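Local coordinates for protein TlmII (Streptoalloteichus hindustanus, PDB 4HVM) that takes part in tallysomycin biosynthesis and, as a condensation-domain protein linked to nonribosomal peptide synthesis, probably binds phosphopantetheine, at residues L66-V71 against L76-R81; R112-E117 against L121-L126. All blocks are in the same frame, centred on the assembly; numbering follows the deposited sequence.

Interaction 1. Residues L66-V71 against L76-R81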
# COMPACT_ATOMS: atom_id res chain seq x y z
N LEU A 66 -16.07 -4.05 7.56
CA LEU A 66 -15.48 -5.32 7.17
C LEU A 66 -16.52 -6.23 6.51
O LEU A 66 -16.16 -7.12 5.74
CB LEU A 66 -14.87 -6.00 8.38
CG LEU A 66 -13.83 -5.20 9.16
CD1 LEU A 66 -13.31 -5.99 10.35
CD2 LEU A 66 -12.68 -4.78 8.25
N ARG A 67 -17.79 -6.01 6.83
CA ARG A 67 -18.87 -6.82 6.30
C ARG A 67 -19.57 -6.11 5.14
O ARG A 67 -20.77 -6.28 4.93
CB ARG A 67 -19.88 -7.13 7.40
CG ARG A 67 -19.34 -8.03 8.50
CD ARG A 67 -20.34 -8.24 9.62
NE ARG A 67 -20.38 -7.11 10.55
CZ ARG A 67 -21.42 -6.29 10.70
NH1 ARG A 67 -22.52 -6.48 9.99
NH2 ARG A 67 -21.36 -5.30 11.57
N VAL A 68 -18.81 -5.33 4.38
CA VAL A 68 -19.40 -4.53 3.31
C VAL A 68 -19.17 -5.10 1.92
O VAL A 68 -18.06 -5.49 1.56
CB VAL A 68 -18.88 -3.07 3.38
CG1 VAL A 68 -19.00 -2.38 2.02
CG2 VAL A 68 -19.64 -2.29 4.45
N ASN A 69 -20.25 -5.17 1.14
CA ASN A 69 -20.16 -5.51 -0.27
C ASN A 69 -20.52 -4.29 -1.11
O ASN A 69 -21.11 -3.33 -0.60
CB ASN A 69 -21.08 -6.68 -0.61
CG ASN A 69 -20.61 -7.98 0.01
OD1 ASN A 69 -21.03 -8.35 1.10
ND2 ASN A 69 -19.73 -8.68 -0.70
N PHE A 70 -20.17 -4.32 -2.39
CA PHE A 70 -20.40 -3.17 -3.26
C PHE A 70 -21.47 -3.42 -4.30
O PHE A 70 -21.61 -4.54 -4.81
CB PHE A 70 -19.09 -2.74 -3.94
CG PHE A 70 -18.06 -2.23 -2.98
CD1 PHE A 70 -18.09 -0.92 -2.55
CD2 PHE A 70 -17.07 -3.07 -2.49
CE1 PHE A 70 -17.15 -0.44 -1.65
CE2 PHE A 70 -16.12 -2.60 -1.61
CZ PHE A 70 -16.16 -1.29 -1.19
N VAL A 71 -22.24 -2.38 -4.62
CA VAL A 71 -23.29 -2.48 -5.61
C VAL A 71 -23.07 -1.45 -6.71
O VAL A 71 -23.25 -0.25 -6.50
CB VAL A 71 -24.68 -2.26 -4.99
CG1 VAL A 71 -25.75 -2.31 -6.07
CG2 VAL A 71 -24.95 -3.29 -3.91
N LEU A 76 -21.73 3.86 -7.38
CA LEU A 76 -21.17 2.86 -6.48
C LEU A 76 -21.73 3.02 -5.07
O LEU A 76 -21.77 4.12 -4.53
CB LEU A 76 -19.65 2.98 -6.45
CG LEU A 76 -18.88 1.83 -5.78
CD1 LEU A 76 -19.12 0.50 -6.47
CD2 LEU A 76 -17.40 2.16 -5.75
N TRP A 77 -22.17 1.91 -4.48
CA TRP A 77 -22.81 1.94 -3.17
C TRP A 77 -22.26 0.87 -2.24
O TRP A 77 -21.76 -0.16 -2.68
CB TRP A 77 -24.32 1.77 -3.31
CG TRP A 77 -24.96 2.79 -4.20
CD1 TRP A 77 -25.05 2.75 -5.56
CD2 TRP A 77 -25.61 4.01 -3.79
NE1 TRP A 77 -25.71 3.86 -6.03
CE2 TRP A 77 -26.06 4.65 -4.96
CE3 TRP A 77 -25.85 4.61 -2.56
CZ2 TRP A 77 -26.74 5.87 -4.93
CZ3 TRP A 77 -26.52 5.82 -2.53
CH2 TRP A 77 -26.96 6.43 -3.71
N MSE A 78 -22.35 1.12 -0.93
CA MSE A 78 -21.92 0.14 0.06
C MSE A 78 -23.12 -0.55 0.71
O MSE A 78 -24.14 0.07 0.99
CB MSE A 78 -21.04 0.80 1.13
CG MSE A 78 -19.58 0.96 0.71
SE MSE A 78 -18.53 2.04 1.94
CE MSE A 78 -18.97 1.18 3.62
N ARG A 79 -22.98 -1.85 0.94
CA ARG A 79 -24.05 -2.66 1.50
C ARG A 79 -23.51 -3.50 2.65
O ARG A 79 -22.56 -4.26 2.48
CB ARG A 79 -24.62 -3.58 0.41
CG ARG A 79 -25.80 -4.44 0.83
CD ARG A 79 -26.16 -5.43 -0.28
NE ARG A 79 -27.46 -6.06 -0.07
CZ ARG A 79 -28.62 -5.55 -0.49
NH1 ARG A 79 -28.63 -4.39 -1.15
NH2 ARG A 79 -29.76 -6.19 -0.26
N THR A 80 -24.11 -3.35 3.83
CA THR A 80 -23.59 -4.04 5.01
C THR A 80 -24.21 -5.43 5.19
O THR A 80 -25.40 -5.56 5.47
CB THR A 80 -23.81 -3.22 6.29
OG1 THR A 80 -23.22 -1.93 6.12
CG2 THR A 80 -23.16 -3.91 7.47
N ARG A 81 -23.37 -6.45 5.01
CA ARG A 81 -23.79 -7.83 5.16
C ARG A 81 -24.05 -8.15 6.63
O ARG A 81 -23.28 -7.74 7.50
CB ARG A 81 -22.71 -8.74 4.59
CG ARG A 81 -23.16 -10.13 4.19
CD ARG A 81 -22.04 -10.88 3.47
NE ARG A 81 -20.85 -11.04 4.31
CZ ARG A 81 -19.74 -10.31 4.19
NH1 ARG A 81 -19.66 -9.36 3.27
NH2 ARG A 81 -18.71 -10.53 5.00
O HOH W 1 -15.67 -9.60 5.26
O HOH W 2 -16.80 -7.91 2.96
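A beta hairpin joins strands 68-72 and 76-80, with Asn69 facing Arg79 and Val71 facing Trp77 as its antiparallel hydrogen-bonded pairs. The short strand axes run 145° apart and approach to 4.5 Å, and strand 13-15 adds a third strand beyond 76-80. Asn69 N to Arg79 O (2.8 Å) and Val71 N to Trp77 O (3.0 Å) are representative of the backbone bonds, each of which is returned by the partner residue. On the face carrying Val68, Phe70 and Met78, the two methyls of Val68 lie along one side of the selenomethionine chain, CG1 at Met78 CG and CG2 at Met78 CE (3.6 Å). That chain bends at its third torsion, and Phe70 lies beside it, pointing the same way, with CE1 3.7 Å from Met78 CG. Helix 18-27 covers this face, Gln20 touching both Phe70 and Met78.

At the Arg67 end of the hairpin, Arg67 and Arg81 hold each other reciprocally. Arg81 N donates to Arg67 O, and Arg67 NH1 reaches Arg81 O at 2.9 Å; Arg67 NE and NH2 are bound to Leu60 O and Asp61 O. Arg81 has CG anti to its backbone N (chi1 -158°), stays extended through chi2 and bends at chi3, which carries its guanidinium back across Asn69. The planes of amide and guanidinium stand 70° apart, and Asn69 ND2 is held by Asp119 O. Two waters also lie in the guanidinium plane, one bridging Leu66 O to Arg81 NH2, and in that same plane Arg81 NH1 donates a hydrogen bond to Asn69 OD1 at 2.8 Å.

Interaction 2. Residues R112-E117 against L121-L126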
# COMPACT_ATOMS: atom_id res chain seq x y z
N ARG A 112 -7.60 -15.86 -4.85
CA ARG A 112 -8.90 -16.47 -5.11
C ARG A 112 -9.90 -15.42 -5.58
O ARG A 112 -10.07 -14.39 -4.92
CB ARG A 112 -9.40 -17.20 -3.86
CG ARG A 112 -10.64 -18.05 -4.10
CD ARG A 112 -10.82 -19.06 -2.98
NE ARG A 112 -10.79 -18.42 -1.67
CZ ARG A 112 -11.86 -17.93 -1.04
NH1 ARG A 112 -13.05 -18.01 -1.62
NH2 ARG A 112 -11.74 -17.37 0.15
N PRO A 113 -10.56 -15.68 -6.72
CA PRO A 113 -11.51 -14.73 -7.31
C PRO A 113 -12.73 -14.49 -6.43
O PRO A 113 -13.47 -15.42 -6.11
CB PRO A 113 -11.93 -15.41 -8.62
CG PRO A 113 -11.66 -16.86 -8.39
CD PRO A 113 -10.44 -16.91 -7.52
N THR A 114 -12.94 -13.23 -6.05
CA THR A 114 -13.99 -12.88 -5.10
C THR A 114 -15.02 -11.96 -5.73
O THR A 114 -14.67 -10.93 -6.31
CB THR A 114 -13.39 -12.18 -3.86
OG1 THR A 114 -12.25 -12.92 -3.40
CG2 THR A 114 -14.41 -12.10 -2.74
N ASP A 115 -16.29 -12.33 -5.63
CA ASP A 115 -17.39 -11.48 -6.09
C ASP A 115 -17.62 -10.35 -5.10
O ASP A 115 -18.10 -10.58 -3.99
CB ASP A 115 -18.67 -12.30 -6.26
CG ASP A 115 -19.74 -11.57 -7.03
OD1 ASP A 115 -19.55 -10.38 -7.38
OD2 ASP A 115 -20.80 -12.18 -7.29
N PRO A 116 -17.28 -9.12 -5.50
CA PRO A 116 -17.34 -7.98 -4.58
C PRO A 116 -18.75 -7.60 -4.17
O PRO A 116 -18.91 -6.76 -3.29
CB PRO A 116 -16.71 -6.85 -5.39
CG PRO A 116 -16.97 -7.22 -6.81
CD PRO A 116 -16.86 -8.71 -6.85
N GLU A 117 -19.76 -8.20 -4.79
CA GLU A 117 -21.14 -7.85 -4.49
C GLU A 117 -21.84 -8.92 -3.64
O GLU A 117 -22.97 -8.73 -3.21
CB GLU A 117 -21.93 -7.62 -5.78
CG GLU A 117 -22.17 -8.87 -6.60
CD GLU A 117 -22.59 -8.58 -8.03
OE1 GLU A 117 -22.93 -7.41 -8.32
OE2 GLU A 117 -22.58 -9.51 -8.86
N LEU A 121 -15.28 -9.65 1.73
CA LEU A 121 -14.11 -9.01 1.15
C LEU A 121 -12.98 -8.82 2.16
O LEU A 121 -11.90 -8.34 1.82
CB LEU A 121 -14.49 -7.67 0.52
CG LEU A 121 -15.56 -7.72 -0.57
CD1 LEU A 121 -15.84 -6.34 -1.12
CD2 LEU A 121 -15.13 -8.66 -1.68
N VAL A 122 -13.24 -9.18 3.41
CA VAL A 122 -12.22 -9.17 4.45
C VAL A 122 -12.23 -10.51 5.18
O VAL A 122 -13.13 -10.79 5.97
CB VAL A 122 -12.45 -8.04 5.47
CG1 VAL A 122 -11.46 -8.15 6.61
CG2 VAL A 122 -12.35 -6.69 4.78
N ARG A 123 -11.22 -11.33 4.90
CA ARG A 123 -11.13 -12.66 5.50
C ARG A 123 -10.05 -12.70 6.57
O ARG A 123 -8.91 -12.31 6.33
CB ARG A 123 -10.85 -13.71 4.42
CG ARG A 123 -11.98 -13.87 3.42
CD ARG A 123 -11.54 -14.62 2.17
NE ARG A 123 -11.90 -13.89 0.96
CZ ARG A 123 -11.06 -13.64 -0.04
NH1 ARG A 123 -9.81 -14.07 0.01
NH2 ARG A 123 -11.49 -12.96 -1.10
N LEU A 124 -10.41 -13.18 7.76
CA LEU A 124 -9.44 -13.34 8.83
C LEU A 124 -9.02 -14.80 8.90
O LEU A 124 -9.86 -15.69 8.97
CB LEU A 124 -10.02 -12.89 10.17
CG LEU A 124 -10.37 -11.41 10.30
CD1 LEU A 124 -10.83 -11.08 11.70
CD2 LEU A 124 -9.17 -10.56 9.90
N HIS A 125 -7.71 -15.04 8.85
CA HIS A 125 -7.18 -16.40 8.93
C HIS A 125 -6.56 -16.67 10.30
O HIS A 125 -5.75 -15.88 10.79
CB HIS A 125 -6.16 -16.65 7.82
CG HIS A 125 -6.75 -16.68 6.44
ND1 HIS A 125 -7.03 -17.86 5.78
CD2 HIS A 125 -7.11 -15.68 5.61
CE1 HIS A 125 -7.54 -17.58 4.59
NE2 HIS A 125 -7.60 -16.27 4.46
N LEU A 126 -6.95 -17.78 10.92
CA LEU A 126 -6.35 -18.22 12.17
C LEU A 126 -5.56 -19.50 11.89
O LEU A 126 -6.11 -20.59 11.87
CB LEU A 126 -7.43 -18.48 13.23
CG LEU A 126 -7.03 -18.50 14.70
CD1 LEU A 126 -8.23 -18.17 15.57
CD2 LEU A 126 -6.44 -19.85 15.10
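Pro116 and Leu121 bring the two backbones nearest, yet their CA atoms are still 6.7 Å apart, so the irregular run 112-117 meets the start of strand 122-128 through side chains. Leu121 fills the interval at one end. Its CD2 lies 3.7 Å from Thr114 CG2 and equally far from Pro116 CA, while its other methyl, CD1, sits 3.8 Å from Pro116 O. Phe36 of strand 36-44, two strands over in the same sheet, touches both Thr114 and Leu121 and backs this apolar patch.

Thr114 also serves the polar half. With OG1 anti to its own carbonyl carbon (chi1 -47°), the hydroxyl turns back along the chain and donates to Arg112 O at 3.0 Å. Arg123 NH2 comes up to this hydroxyl edge-on, but the modelled separation is too short and the angle too poor for a reliable bond, so the approach remains doubtful at 2.7 Å resolution. Were Thr114 replaced by an alanine, Arg112 O would probably lose this donor and a gap would open beside Leu121 CD2.

Arg112 and Arg123 cross with their guanidinium planes 52° apart. Arg112 NH2 lies over one face of the Arg123 group and reaches back to its CD at 3.4 Å. Both arginines are drawn to Asp109 at the end of helix 98-110: Arg112 NH2 pairs with OD1 and Arg123 NH1 with OD2, the latter oxygen also bound by His125 NE2. One carboxylate shared by two guanidinium groups would be expected to offset part of their charge, which makes their closeness tolerable.

Interaction 1 closes before interaction 2 opens along the chain, with strand 87-91 and helix 98-110 between them, and their centres lie about 13 Å apart. The first belongs to a small antiparallel sheet; the second sits at the start of strand 122-128 in a separate mixed sheet. The loop of interaction 2 links the two: Phe70 N lies 2.9 Å from Pro116 O, a probable hydrogen bond, and Leu121 CD1 packs against Val68 O at 3.6 Å. Pro116 thus touches both Leu121 and the outer strand 68-72, which docks the hairpin against one end of the larger sheet, within the same condensation domain.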